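PDB 1Y56: sarcosine oxidase from Pyrococcus horikoshii, which probably oxidises L-proline with the help of bound FAD, as the beta subunit of an L-proline dehydrogenase complex that also binds FMN. Local coordinates for residues Q54-A59 and K101-I106; Y78-K83 and T153-K158; V126-I131 and K290-L295; E221-Q226 and G265-P270; D313-I318 and V361-P366. All blocks are in the same frame, centred on the assembly; numbering follows the deposited sequence.

Contact 5 is the buried one of the set and contact 1 lies at the surface; contacts 2, 3 and 4 are partly buried. Contacts 1 and 2 use the start and the region just past the end of helix 58-78, their centres about 29 Å apart. Contact 4 involves the loop that leads into helix 278-291, and contact 3 the end of that helix. Backbone hydrogen bonds hold contacts 3, 4 and 5, whereas contact 1 rests on an isoleucine laid against backbone and on two amides, contact 2 on aromatic and aliphatic side chains. Contacts 1 and 5 touch through W363, which packs against D57 and A59. In contact 3 a second protein comes within reach.

Contact 1: residues Q54-A59 and K101-I106; sequences QFNDEA and KRNIEI
I106 and N103, one turn apart on helix 94-109, face the residues that lead into helix 58-78, where D57 is the N-cap. The end of I106 is laid against the peptide that starts the helix: its CD1 is 3.4 Å from D57 C and equally far from E58 N, and it also comes within 4.3 Å of E58 CB. Behind it, I106 CG1 lies 4.1 Å from N56 C. The ethyl arm thus follows the main chain where loop turns into helix, meeting backbone more than side chains. One turn earlier the amide groups of N103 and N56 meet, N103 CG and N56 CG being 3.8 Å apart and the two planes 33° from each other. In both asparagines CG is anti to the carbonyl carbon (chi1 -59° in N103, -53° in N56), which turns the two amides into the gap between the backbones.

Farther out, the D57 carboxylate caps a backbone N just beyond A59, and its OD2 also bonds to N60; E58 pairs with R62. The F55 ring makes a cation-pi contact with R52 and an edge-to-face contact with H336, and its side chain is about 7 Å from the bound FAD. On helix 94-109 itself R102 reaches one turn forward: its NH1 forms a salt bridge with E105 OE2 at 3.2 Å, and one guanidinium face lies over I106 CG2.

Contact 2: residues Y78-K83 and T153-K158; sequences YGFSFK and TAFAVK
Y78 lays one face of its ring on the aliphatic chain of K158. K158 CG sits 3.4 Å from the centroid of the Y78 ring and only 5° off its normal, a CH-pi contact placed over the centre. The lysine chain bends beyond CG and runs on across the same ring until K158 CE is 3.6 Å from Y78 CD2. The phenol is therefore covered by a succession of methylenes, while the ammonium beyond them makes a long, weak ion pair with E161. At the ring edge the bump is aromatic: F155 CD1 approaches Y78 CE1 to 4.2 Å, near the phenol plane.

F80 fills the hollow beside A154 and F155. With CG set between the backbone N and the carbonyl carbon (chi1 70°), its ring drops toward the helix and lodges by A154, whose CB touches F80 CD2 at 3.7 Å. The far end of this ring meets F155, with centroids 5.5 Å apart and planes inclined at 52°. F155 thus touches both aromatic side chains of the other segment, Y78 through CD1 and F80 through CE2. Y74 adds its ring to both Y78 and F155. A serine in place of Y78 would probably leave the K158 methylenes without their flat support and open a gap beside F155 CD1.

G79, with positive phi, turns the chain after Y78 so that F80 also reaches helix 148-161. Such aromatic and aliphatic packing joins the C-terminal end of helix 58-78 to helix 148-161 within the FAD-dependent oxidoreductase fold.

Contact 3: residues V126-I131 and K290-L295; sequences VPLLDI and KIIPAL
L128 and L129, at the end of a type I beta turn that begins at V126, pack on the residues that finish helix 278-291. This is the dense side. L129 CD1 meets I291 CD1 at 3.4 Å and I292 CG2 at 3.9 Å, lying across the I292 branch at about a right angle. L128 CB lies 3.7 Å from I292 CD1, and with CG anti to the carbonyl carbon (chi1 -70°) its CD1 reaches A294 CB. L88 and L90 of strand 87-91 also touch L129.

Toward solvent the contact thins and turns polar. D130 N bonds to I291 O over 3.2 Å in a nearly straight line (166°), the donor tilted 19° from the carbonyl plane. The same oxygen accepts from a water that also donates to D130 O, so two donors serve one carbonyl at the helix end. Beyond this, D130 CB touches P293 CD at 3.6 Å, while its carboxylate turns to S132.

L128 and A294 also touch the chain of another protein. A beta turn docked on a helix C-terminus thus joins the loop before strand 136-140 to helix 278-291, beside a subunit interface.

Contact 4: residues E221-Q226 and G265-P270; sequences EPYKHQ and GYEIGP
Y223 lies alongside P270 and crosses E267 obliquely, its ring spread over the loop that follows strand 261-263. Its CB is 3.9 Å from E267 CG. Farther on, CD1 of the Y223 ring touches that same E267 CG at 3.5 Å, the ring and carboxylate planes being 36° apart. Y223 CE1 then meets P270 CD, also at 3.5 Å, and CZ passes P270 CG before the hydroxyl comes to 3.3 Å from that carbon. P270 CA stands over the centre of one ring face. With CG beside the backbone N (chi1 -77°), the ring is turned along the chain toward P270, and K310 adds a cation-pi contact. Replacing the tyrosine by a glycine would probably leave P270 without the surface it lies on and deprive K310 of its aromatic partner.

The backbones are joined by a single antiparallel bridge, a hydrogen-bonded pair of K224 and I268, through which the irregular segment 265-270 attaches to strand 221-230 of the large mixed sheet. K224 N donates to I268 O at 3.2 Å and 168°, in the carbonyl plane and on a lone pair; I268 N answers to K224 O at 3.1 Å. K224 and I268 run side by side, and the lysine ammonium goes on to D273.

Past the bridge the segments spread and two waters fill in, each donating to Y266 O. One also donates to K224 O, and the other accepts from Q226 N. H225, about 5 Å from the FAD, has E267 CA over one face of its imidazole and stacks with Y308.

Contact 5: residues D313-I318 and V361-P366; sequences DSNPAI and VEWYDP
Y364 O takes two neighbouring donors of the other segment, the I318 amide and the A317 alpha carbon. The I318 N to Y364 O bond is 2.8 Å long and nearly straight (165°), with the donor in the carbonyl plane; A317 CA approaches the same oxygen at 3.5 Å as a weaker CA-H...O contact. The short strand 317-318 is thus gripped by a residue of an irregular tail. Next to this bond, a water donates to both I318 O and V361 O and closes the gap between them.

Around the polar pair the side chains pack closely. P316 and Y364 lie side by side, P316 CG being 3.6 Å from Y364 CD2. I318 CB rests 3.9 Å from Y364 CB, and its CG2, anti to the backbone N, reaches V361 CG2 at 4.0 Å. On the far side P366 CD lies against I318 O, and A317 CB faces P366 CA. Residues V344 and V348 of helix 337-354 cover I318 from another direction.

At the N315 end the contact becomes more polar. N315 OD1 lies in the plane of the W363 indole, 3.5 Å from NE1, with its amide turned 85° to that ring, and it also meets the edge of the Y364 ring. An Asx turn, D313 OD2 accepting from N315 N, holds this loop, and N315 ND2 bonds to D313 O. The phenol of Y364 ends on N60 of helix 58-78. Segment 361-366, after helix 337-354, is thereby tied to strand 317-318, with P316 about 8 Å from the FAD; the I318 amide serves Y364 O and the bridging water serves I318 O, so both carbonyls have donors amid apolar packing.

Contact 1: residues Q54-A59 and K101-I106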
# COMPACT_ATOMS: atom_id res chain seq x y z
N GLN B 54 30.79 4.99 55.03
CA GLN B 54 30.98 6.41 55.35
C GLN B 54 29.69 7.21 55.12
O GLN B 54 29.53 7.89 54.11
CB GLN B 54 32.16 6.99 54.59
CG GLN B 54 33.50 6.38 54.98
CD GLN B 54 34.67 7.00 54.23
OE1 GLN B 54 34.97 8.18 54.39
NE2 GLN B 54 35.33 6.19 53.41
N PHE B 55 28.78 7.10 56.08
CA PHE B 55 27.54 7.84 56.13
C PHE B 55 27.59 8.81 57.32
O PHE B 55 28.60 8.86 58.03
CB PHE B 55 26.36 6.87 56.22
CG PHE B 55 26.06 6.19 54.92
CD1 PHE B 55 26.86 5.13 54.46
CD2 PHE B 55 24.99 6.60 54.13
CE1 PHE B 55 26.59 4.50 53.24
CE2 PHE B 55 24.71 5.98 52.91
CZ PHE B 55 25.51 4.93 52.46
N ASN B 56 26.53 9.58 57.53
CA ASN B 56 26.61 10.75 58.41
C ASN B 56 25.64 10.73 59.56
O ASN B 56 25.35 11.77 60.15
CB ASN B 56 26.40 11.99 57.57
CG ASN B 56 27.34 12.03 56.41
OD1 ASN B 56 28.52 11.69 56.56
ND2 ASN B 56 26.83 12.39 55.24
N ASP B 57 25.16 9.54 59.89
CA ASP B 57 24.20 9.38 60.95
C ASP B 57 24.30 7.96 61.45
O ASP B 57 24.75 7.06 60.73
CB ASP B 57 22.80 9.66 60.43
CG ASP B 57 22.47 8.82 59.21
OD1 ASP B 57 21.81 7.76 59.41
OD2 ASP B 57 22.90 9.21 58.09
N GLU B 58 23.87 7.76 62.68
CA GLU B 58 24.10 6.51 63.36
C GLU B 58 23.50 5.32 62.62
O GLU B 58 24.21 4.36 62.34
CB GLU B 58 23.59 6.61 64.78
CG GLU B 58 23.29 5.30 65.44
CD GLU B 58 22.96 5.47 66.89
OE1 GLU B 58 22.85 6.65 67.32
OE2 GLU B 58 22.84 4.45 67.60
N ALA B 59 22.22 5.39 62.29
CA ALA B 59 21.52 4.24 61.73
C ALA B 59 22.21 3.71 60.47
O ALA B 59 22.53 2.53 60.39
CB ALA B 59 20.05 4.58 61.45
N LYS B 101 35.57 15.79 59.43
CA LYS B 101 36.02 15.59 60.81
C LYS B 101 34.84 15.20 61.67
O LYS B 101 34.94 14.30 62.49
CB LYS B 101 36.63 16.88 61.37
CG LYS B 101 38.15 16.93 61.47
CD LYS B 101 38.59 18.27 62.11
CE LYS B 101 39.99 18.21 62.77
NZ LYS B 101 41.09 18.40 61.79
N ARG B 102 33.72 15.88 61.45
CA ARG B 102 32.49 15.62 62.19
C ARG B 102 31.81 14.30 61.76
O ARG B 102 31.36 13.56 62.61
CB ARG B 102 31.57 16.85 62.05
CG ARG B 102 30.20 16.73 62.70
CD ARG B 102 30.20 17.02 64.20
NE ARG B 102 29.38 16.05 64.93
CZ ARG B 102 29.86 15.12 65.77
NH1 ARG B 102 31.16 15.05 66.03
NH2 ARG B 102 29.02 14.28 66.37
N ASN B 103 31.77 14.01 60.46
CA ASN B 103 31.23 12.75 59.94
C ASN B 103 32.00 11.52 60.40
O ASN B 103 31.40 10.49 60.70
CB ASN B 103 31.23 12.72 58.41
CG ASN B 103 30.42 13.83 57.79
OD1 ASN B 103 29.60 14.48 58.45
ND2 ASN B 103 30.65 14.06 56.50
N ILE B 104 33.33 11.65 60.40
CA ILE B 104 34.24 10.56 60.75
C ILE B 104 34.04 10.22 62.21
O ILE B 104 33.98 9.04 62.60
CB ILE B 104 35.72 10.93 60.49
CG1 ILE B 104 35.99 11.10 58.99
CG2 ILE B 104 36.67 9.88 61.09
CD1 ILE B 104 37.25 11.95 58.65
N GLU B 105 33.93 11.27 63.01
CA GLU B 105 33.71 11.14 64.44
C GLU B 105 32.51 10.25 64.70
O GLU B 105 32.61 9.30 65.49
CB GLU B 105 33.52 12.52 65.07
CG GLU B 105 33.62 12.52 66.59
CD GLU B 105 33.75 13.92 67.18
OE1 GLU B 105 33.28 14.11 68.34
OE2 GLU B 105 34.30 14.82 66.49
N ILE B 106 31.40 10.52 64.02
CA ILE B 106 30.19 9.72 64.23
C ILE B 106 30.39 8.30 63.67
O ILE B 106 29.96 7.33 64.30
CB ILE B 106 28.82 10.45 63.80
CG1 ILE B 106 28.02 9.68 62.75
CG2 ILE B 106 28.97 11.94 63.44
CD1 ILE B 106 27.02 8.73 63.39

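Contact 2: residues Y78-K83 and T153-K158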
# COMPACT_ATOMS: atom_id res chain seq x y z
N TYR B 78 29.97 -17.80 48.94
CA TYR B 78 29.32 -18.17 47.65
C TYR B 78 30.21 -17.91 46.43
O TYR B 78 29.84 -18.20 45.29
CB TYR B 78 27.97 -17.44 47.45
CG TYR B 78 26.92 -17.63 48.53
CD1 TYR B 78 25.89 -16.70 48.66
CD2 TYR B 78 26.95 -18.71 49.41
CE1 TYR B 78 24.90 -16.85 49.63
CE2 TYR B 78 25.97 -18.87 50.39
CZ TYR B 78 24.95 -17.94 50.49
OH TYR B 78 23.97 -18.10 51.46
N GLY B 79 31.39 -17.33 46.68
CA GLY B 79 32.42 -17.15 45.67
C GLY B 79 32.11 -16.11 44.63
O GLY B 79 32.24 -16.37 43.44
N PHE B 80 31.71 -14.91 45.05
CA PHE B 80 31.30 -13.91 44.08
C PHE B 80 32.13 -12.64 44.06
O PHE B 80 31.90 -11.80 43.20
CB PHE B 80 29.79 -13.60 44.13
CG PHE B 80 29.34 -12.86 45.35
CD1 PHE B 80 29.77 -11.56 45.60
CD2 PHE B 80 28.46 -13.46 46.24
CE1 PHE B 80 29.35 -10.87 46.73
CE2 PHE B 80 28.02 -12.78 47.37
CZ PHE B 80 28.47 -11.47 47.62
N SER B 81 33.07 -12.48 44.97
CA SER B 81 34.09 -11.44 44.75
C SER B 81 33.68 -10.02 45.15
O SER B 81 32.88 -9.35 44.49
CB SER B 81 34.57 -11.46 43.28
OG SER B 81 35.22 -10.27 42.94
N PHE B 82 34.28 -9.57 46.25
CA PHE B 82 34.04 -8.28 46.85
C PHE B 82 35.38 -7.77 47.38
O PHE B 82 35.82 -8.17 48.46
CB PHE B 82 32.99 -8.41 47.96
CG PHE B 82 33.09 -7.37 49.04
CD1 PHE B 82 33.08 -6.00 48.74
CD2 PHE B 82 33.19 -7.76 50.39
CE1 PHE B 82 33.16 -5.03 49.75
CE2 PHE B 82 33.28 -6.80 51.41
CZ PHE B 82 33.26 -5.43 51.09
N LYS B 83 36.03 -6.92 46.59
CA LYS B 83 37.35 -6.40 46.94
C LYS B 83 37.23 -5.21 47.88
O LYS B 83 36.56 -4.23 47.56
CB LYS B 83 38.18 -6.01 45.69
CG LYS B 83 38.25 -7.00 44.48
CD LYS B 83 38.33 -8.51 44.82
CE LYS B 83 39.72 -8.97 45.27
NZ LYS B 83 40.74 -9.03 44.18
N THR B 153 22.99 -12.56 41.01
CA THR B 153 22.81 -13.90 40.45
C THR B 153 23.23 -14.97 41.46
O THR B 153 22.58 -16.02 41.56
CB THR B 153 23.60 -14.06 39.14
OG1 THR B 153 23.16 -13.06 38.21
CG2 THR B 153 23.38 -15.42 38.53
N ALA B 154 24.30 -14.67 42.20
CA ALA B 154 24.82 -15.55 43.25
C ALA B 154 23.79 -15.75 44.36
O ALA B 154 23.32 -16.87 44.59
CB ALA B 154 26.13 -15.01 43.79
N PHE B 155 23.40 -14.65 45.01
CA PHE B 155 22.32 -14.69 46.00
C PHE B 155 21.09 -15.36 45.44
O PHE B 155 20.40 -16.07 46.14
CB PHE B 155 21.94 -13.28 46.46
CG PHE B 155 22.88 -12.68 47.46
CD1 PHE B 155 22.99 -13.22 48.73
CD2 PHE B 155 23.63 -11.56 47.13
CE1 PHE B 155 23.85 -12.65 49.67
CE2 PHE B 155 24.49 -10.97 48.05
CZ PHE B 155 24.61 -11.52 49.33
N ALA B 156 20.81 -15.13 44.17
CA ALA B 156 19.66 -15.74 43.51
C ALA B 156 19.72 -17.27 43.53
O ALA B 156 18.77 -17.91 44.01
CB ALA B 156 19.53 -15.20 42.08
N VAL B 157 20.82 -17.87 43.03
CA VAL B 157 20.90 -19.34 42.92
C VAL B 157 20.93 -20.02 44.28
O VAL B 157 20.47 -21.16 44.41
CB VAL B 157 22.09 -19.88 42.03
CG1 VAL B 157 22.25 -19.06 40.74
CG2 VAL B 157 23.40 -19.94 42.80
N LYS B 158 21.45 -19.32 45.29
CA LYS B 158 21.41 -19.81 46.68
C LYS B 158 19.99 -19.76 47.27
O LYS B 158 19.56 -20.70 47.94
CB LYS B 158 22.39 -19.05 47.56
CG LYS B 158 23.81 -19.63 47.54
CD LYS B 158 23.88 -21.00 48.25
CE LYS B 158 25.28 -21.63 48.18
NZ LYS B 158 25.76 -21.82 46.77

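Contact 3: residues V126-I131 and K290-L295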
# COMPACT_ATOMS: atom_id res chain seq x y z
N VAL B 126 46.03 5.09 44.91
CA VAL B 126 45.77 5.93 43.70
C VAL B 126 46.92 6.91 43.31
O VAL B 126 46.78 8.12 43.43
CB VAL B 126 44.44 6.77 43.80
CG1 VAL B 126 43.93 7.09 42.41
CG2 VAL B 126 43.38 6.02 44.57
N PRO B 127 48.05 6.37 42.84
CA PRO B 127 49.17 7.23 42.45
C PRO B 127 48.86 8.31 41.42
O PRO B 127 49.52 9.35 41.43
CB PRO B 127 50.20 6.25 41.90
CG PRO B 127 49.86 4.95 42.54
CD PRO B 127 48.38 4.94 42.65
N LEU B 128 47.86 8.10 40.56
CA LEU B 128 47.53 9.05 39.46
C LEU B 128 46.65 10.24 39.86
O LEU B 128 46.36 11.11 39.02
CB LEU B 128 46.89 8.33 38.28
CG LEU B 128 47.76 7.41 37.43
CD1 LEU B 128 46.93 6.81 36.33
CD2 LEU B 128 48.90 8.19 36.85
N LEU B 129 46.22 10.27 41.12
CA LEU B 129 45.49 11.38 41.69
C LEU B 129 46.26 12.69 41.55
O LEU B 129 47.44 12.74 41.91
CB LEU B 129 45.27 11.11 43.16
CG LEU B 129 43.89 11.34 43.75
CD1 LEU B 129 42.82 10.83 42.81
CD2 LEU B 129 43.83 10.62 45.08
N ASP B 130 45.62 13.74 41.03
CA ASP B 130 46.23 15.07 41.07
C ASP B 130 46.02 15.64 42.46
O ASP B 130 44.88 15.82 42.90
CB ASP B 130 45.63 16.02 40.04
CG ASP B 130 46.22 17.43 40.11
OD1 ASP B 130 45.79 18.29 39.31
OD2 ASP B 130 47.11 17.70 40.96
N ILE B 131 47.13 15.93 43.14
CA ILE B 131 47.04 16.23 44.56
C ILE B 131 47.08 17.72 44.86
O ILE B 131 46.87 18.14 45.99
CB ILE B 131 48.05 15.34 45.38
CG1 ILE B 131 47.30 14.62 46.49
CG2 ILE B 131 49.30 16.09 45.89
CD1 ILE B 131 46.07 13.89 45.97
N LYS B 290 39.83 16.61 35.91
CA LYS B 290 40.28 17.49 36.98
C LYS B 290 40.82 16.65 38.12
O LYS B 290 41.82 17.01 38.74
CB LYS B 290 39.12 18.33 37.53
CG LYS B 290 38.84 19.61 36.81
CD LYS B 290 39.77 20.73 37.27
CE LYS B 290 40.83 21.04 36.21
NZ LYS B 290 41.06 22.51 36.19
N ILE B 291 40.14 15.53 38.40
CA ILE B 291 40.47 14.70 39.57
C ILE B 291 41.65 13.75 39.29
O ILE B 291 42.58 13.68 40.09
CB ILE B 291 39.21 14.05 40.33
CG1 ILE B 291 39.23 12.55 40.27
CG2 ILE B 291 37.86 14.61 39.92
CD1 ILE B 291 39.98 11.99 41.41
N ILE B 292 41.61 13.02 38.17
CA ILE B 292 42.81 12.32 37.72
C ILE B 292 43.07 12.67 36.25
O ILE B 292 42.36 12.19 35.38
CB ILE B 292 42.85 10.74 38.06
CG1 ILE B 292 42.76 9.87 36.82
CG2 ILE B 292 41.82 10.27 39.07
CD1 ILE B 292 44.11 9.53 36.23
N PRO B 293 44.04 13.57 35.99
CA PRO B 293 44.47 14.06 34.68
C PRO B 293 44.84 13.04 33.60
O PRO B 293 44.69 13.34 32.41
CB PRO B 293 45.71 14.90 35.03
CG PRO B 293 45.40 15.42 36.35
CD PRO B 293 44.77 14.25 37.06
N ALA B 294 45.34 11.86 33.99
CA ALA B 294 45.69 10.83 33.01
C ALA B 294 44.49 10.39 32.16
O ALA B 294 44.63 10.09 30.97
CB ALA B 294 46.33 9.63 33.70
N LEU B 295 43.31 10.38 32.79
CA LEU B 295 42.04 10.11 32.10
C LEU B 295 41.86 10.87 30.78
O LEU B 295 41.15 10.40 29.90
CB LEU B 295 40.85 10.37 33.04
CG LEU B 295 40.24 9.24 33.90
CD1 LEU B 295 41.19 8.09 34.26
CD2 LEU B 295 39.61 9.81 35.18
O HOH W 1 42.27 14.71 42.30

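Contact 4: residues E221-Q226 and G265-P270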
# COMPACT_ATOMS: atom_id res chain seq x y z
N GLU B 221 10.37 8.94 43.73
CA GLU B 221 10.37 9.32 42.32
C GLU B 221 11.57 8.76 41.57
O GLU B 221 12.70 8.82 42.08
CB GLU B 221 10.38 10.85 42.17
CG GLU B 221 9.20 11.63 42.74
CD GLU B 221 7.84 11.09 42.30
OE1 GLU B 221 6.89 11.23 43.11
OE2 GLU B 221 7.73 10.52 41.19
N PRO B 222 11.36 8.25 40.34
CA PRO B 222 12.51 7.82 39.53
C PRO B 222 13.24 9.02 38.93
O PRO B 222 12.60 9.89 38.31
CB PRO B 222 11.87 6.97 38.43
CG PRO B 222 10.51 7.53 38.27
CD PRO B 222 10.08 8.03 39.63
N TYR B 223 14.55 9.07 39.13
CA TYR B 223 15.39 10.11 38.53
C TYR B 223 16.45 9.51 37.66
O TYR B 223 16.99 8.45 37.95
CB TYR B 223 16.08 10.96 39.58
CG TYR B 223 15.18 11.97 40.22
CD1 TYR B 223 15.19 13.31 39.79
CD2 TYR B 223 14.30 11.60 41.24
CE1 TYR B 223 14.35 14.25 40.38
CE2 TYR B 223 13.47 12.53 41.83
CZ TYR B 223 13.50 13.85 41.40
OH TYR B 223 12.66 14.75 42.00
N LYS B 224 16.76 10.22 36.59
CA LYS B 224 17.76 9.75 35.67
C LYS B 224 19.14 10.14 36.15
O LYS B 224 19.47 11.31 36.18
CB LYS B 224 17.51 10.32 34.28
CG LYS B 224 18.28 9.59 33.20
CD LYS B 224 17.71 9.84 31.82
CE LYS B 224 18.27 11.10 31.18
NZ LYS B 224 17.84 11.14 29.76
N HIS B 225 19.92 9.13 36.55
CA HIS B 225 21.37 9.29 36.75
C HIS B 225 22.14 8.57 35.64
O HIS B 225 21.57 7.71 34.95
CB HIS B 225 21.81 8.86 38.15
CG HIS B 225 21.53 9.91 39.19
ND1 HIS B 225 20.26 10.16 39.68
CD2 HIS B 225 22.35 10.80 39.81
CE1 HIS B 225 20.31 11.15 40.56
NE2 HIS B 225 21.57 11.55 40.66
N GLN B 226 23.39 8.94 35.44
CA GLN B 226 24.16 8.41 34.31
C GLN B 226 25.56 7.92 34.68
O GLN B 226 26.11 8.28 35.72
CB GLN B 226 24.23 9.43 33.17
CG GLN B 226 22.89 9.72 32.49
CD GLN B 226 23.03 10.67 31.31
OE1 GLN B 226 23.57 10.31 30.27
NE2 GLN B 226 22.54 11.90 31.48
N GLY B 265 26.95 13.90 39.92
CA GLY B 265 25.65 14.31 40.46
C GLY B 265 24.53 14.55 39.45
O GLY B 265 23.38 14.22 39.73
N TYR B 266 24.88 15.10 38.29
CA TYR B 266 23.94 15.47 37.21
C TYR B 266 22.64 14.66 37.11
O TYR B 266 22.59 13.60 36.49
CB TYR B 266 24.69 15.48 35.88
CG TYR B 266 23.94 16.10 34.71
CD1 TYR B 266 23.86 17.48 34.54
CD2 TYR B 266 23.33 15.29 33.76
CE1 TYR B 266 23.17 18.04 33.46
CE2 TYR B 266 22.64 15.83 32.69
CZ TYR B 266 22.57 17.20 32.54
OH TYR B 266 21.88 17.70 31.45
N GLU B 267 21.59 15.18 37.74
CA GLU B 267 20.33 14.48 37.92
C GLU B 267 19.31 15.06 36.96
O GLU B 267 19.27 16.27 36.78
CB GLU B 267 19.86 14.69 39.35
CG GLU B 267 18.60 13.97 39.77
CD GLU B 267 18.37 14.04 41.29
OE1 GLU B 267 17.84 15.07 41.78
OE2 GLU B 267 18.71 13.06 41.99
N ILE B 268 18.49 14.22 36.34
CA ILE B 268 17.46 14.73 35.42
C ILE B 268 16.04 14.42 35.93
O ILE B 268 15.70 13.24 36.14
CB ILE B 268 17.70 14.30 33.95
CG1 ILE B 268 18.90 15.08 33.37
CG2 ILE B 268 16.44 14.48 33.10
CD1 ILE B 268 19.23 14.78 31.91
N GLY B 269 15.23 15.50 36.10
CA GLY B 269 13.97 15.56 36.91
C GLY B 269 13.08 14.33 36.83
O GLY B 269 13.28 13.50 35.95
N PRO B 270 12.08 14.20 37.72
CA PRO B 270 11.40 12.89 37.83
C PRO B 270 10.99 12.30 36.46
O PRO B 270 10.09 12.84 35.81
CB PRO B 270 10.17 13.19 38.69
CG PRO B 270 10.54 14.38 39.46
CD PRO B 270 11.50 15.20 38.62
O HOH W 2 21.19 12.12 34.59
O HOH W 3 24.15 11.41 36.61

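Contact 5: residues D313-I318 and V361-P366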
# COMPACT_ATOMS: atom_id res chain seq x y z
N ASP B 313 14.29 12.72 51.68
CA ASP B 313 15.45 12.74 52.56
C ASP B 313 16.51 11.71 52.16
O ASP B 313 17.33 11.32 52.98
CB ASP B 313 15.05 12.58 54.03
CG ASP B 313 14.39 11.24 54.33
OD1 ASP B 313 13.84 11.08 55.44
OD2 ASP B 313 14.41 10.34 53.46
N SER B 314 16.49 11.27 50.91
CA SER B 314 17.49 10.32 50.41
C SER B 314 17.68 9.05 51.25
O SER B 314 18.73 8.43 51.19
CB SER B 314 18.84 11.00 50.21
OG SER B 314 18.80 11.83 49.07
N ASN B 315 16.66 8.66 52.02
CA ASN B 315 16.65 7.41 52.76
C ASN B 315 15.50 6.53 52.30
O ASN B 315 14.45 7.04 51.94
CB ASN B 315 16.52 7.66 54.26
CG ASN B 315 17.83 8.07 54.90
OD1 ASN B 315 18.65 7.23 55.27
ND2 ASN B 315 18.03 9.37 55.04
N PRO B 316 15.69 5.20 52.30
CA PRO B 316 14.60 4.34 51.87
C PRO B 316 13.40 4.34 52.81
O PRO B 316 13.47 4.89 53.91
CB PRO B 316 15.24 2.96 51.86
CG PRO B 316 16.39 3.07 52.79
CD PRO B 316 16.90 4.43 52.63
N ALA B 317 12.31 3.75 52.35
CA ALA B 317 11.16 3.41 53.18
C ALA B 317 11.16 1.91 53.35
O ALA B 317 10.91 1.15 52.40
CB ALA B 317 9.88 3.86 52.54
N ILE B 318 11.49 1.48 54.57
CA ILE B 318 11.59 0.08 54.90
C ILE B 318 10.78 -0.12 56.15
O ILE B 318 11.12 0.39 57.21
CB ILE B 318 13.05 -0.34 55.13
CG1 ILE B 318 13.89 -0.02 53.88
CG2 ILE B 318 13.14 -1.81 55.52
CD1 ILE B 318 15.39 -0.06 54.09
N VAL B 361 16.06 -0.18 62.24
CA VAL B 361 15.21 -0.11 61.06
C VAL B 361 14.23 1.07 61.09
O VAL B 361 13.80 1.54 60.04
CB VAL B 361 14.45 -1.46 60.81
CG1 VAL B 361 13.33 -1.67 61.81
CG2 VAL B 361 13.90 -1.55 59.40
N GLU B 362 13.91 1.56 62.29
CA GLU B 362 12.92 2.64 62.42
C GLU B 362 13.34 3.99 61.81
O GLU B 362 12.49 4.83 61.53
CB GLU B 362 12.39 2.78 63.87
CG GLU B 362 13.44 3.12 64.93
CD GLU B 362 14.36 1.94 65.29
OE1 GLU B 362 15.46 2.20 65.84
OE2 GLU B 362 13.98 0.76 65.04
N TRP B 363 14.63 4.17 61.56
CA TRP B 363 15.14 5.34 60.84
C TRP B 363 14.49 5.45 59.46
O TRP B 363 14.25 6.56 58.96
CB TRP B 363 16.65 5.26 60.69
CG TRP B 363 17.31 6.48 60.12
CD1 TRP B 363 17.82 6.61 58.85
CD2 TRP B 363 17.57 7.72 60.78
NE1 TRP B 363 18.38 7.87 58.69
CE2 TRP B 363 18.23 8.57 59.86
CE3 TRP B 363 17.30 8.21 62.07
CZ2 TRP B 363 18.62 9.87 60.18
CZ3 TRP B 363 17.69 9.51 62.38
CH2 TRP B 363 18.34 10.32 61.44
N TYR B 364 14.19 4.29 58.87
CA TYR B 364 13.63 4.17 57.52
C TYR B 364 12.11 4.02 57.55
O TYR B 364 11.52 3.41 56.65
CB TYR B 364 14.28 3.00 56.77
CG TYR B 364 15.79 2.96 56.91
CD1 TYR B 364 16.42 1.99 57.70
CD2 TYR B 364 16.59 3.92 56.29
CE1 TYR B 364 17.81 1.97 57.84
CE2 TYR B 364 17.97 3.91 56.43
CZ TYR B 364 18.58 2.94 57.20
OH TYR B 364 19.95 2.95 57.32
N ASP B 365 11.49 4.58 58.59
CA ASP B 365 10.04 4.51 58.79
C ASP B 365 9.27 5.04 57.58
O ASP B 365 9.39 6.21 57.21
CB ASP B 365 9.65 5.27 60.06
CG ASP B 365 8.20 5.03 60.48
OD1 ASP B 365 7.80 5.62 61.50
OD2 ASP B 365 7.46 4.27 59.83
N PRO B 366 8.47 4.15 56.95
CA PRO B 366 7.53 4.48 55.89
C PRO B 366 6.59 5.63 56.24
O PRO B 366 6.16 6.37 55.36
CB PRO B 366 6.71 3.20 55.77
CG PRO B 366 7.64 2.13 56.15
CD PRO B 366 8.50 2.71 57.23
O HOH W 4 11.07 1.05 59.84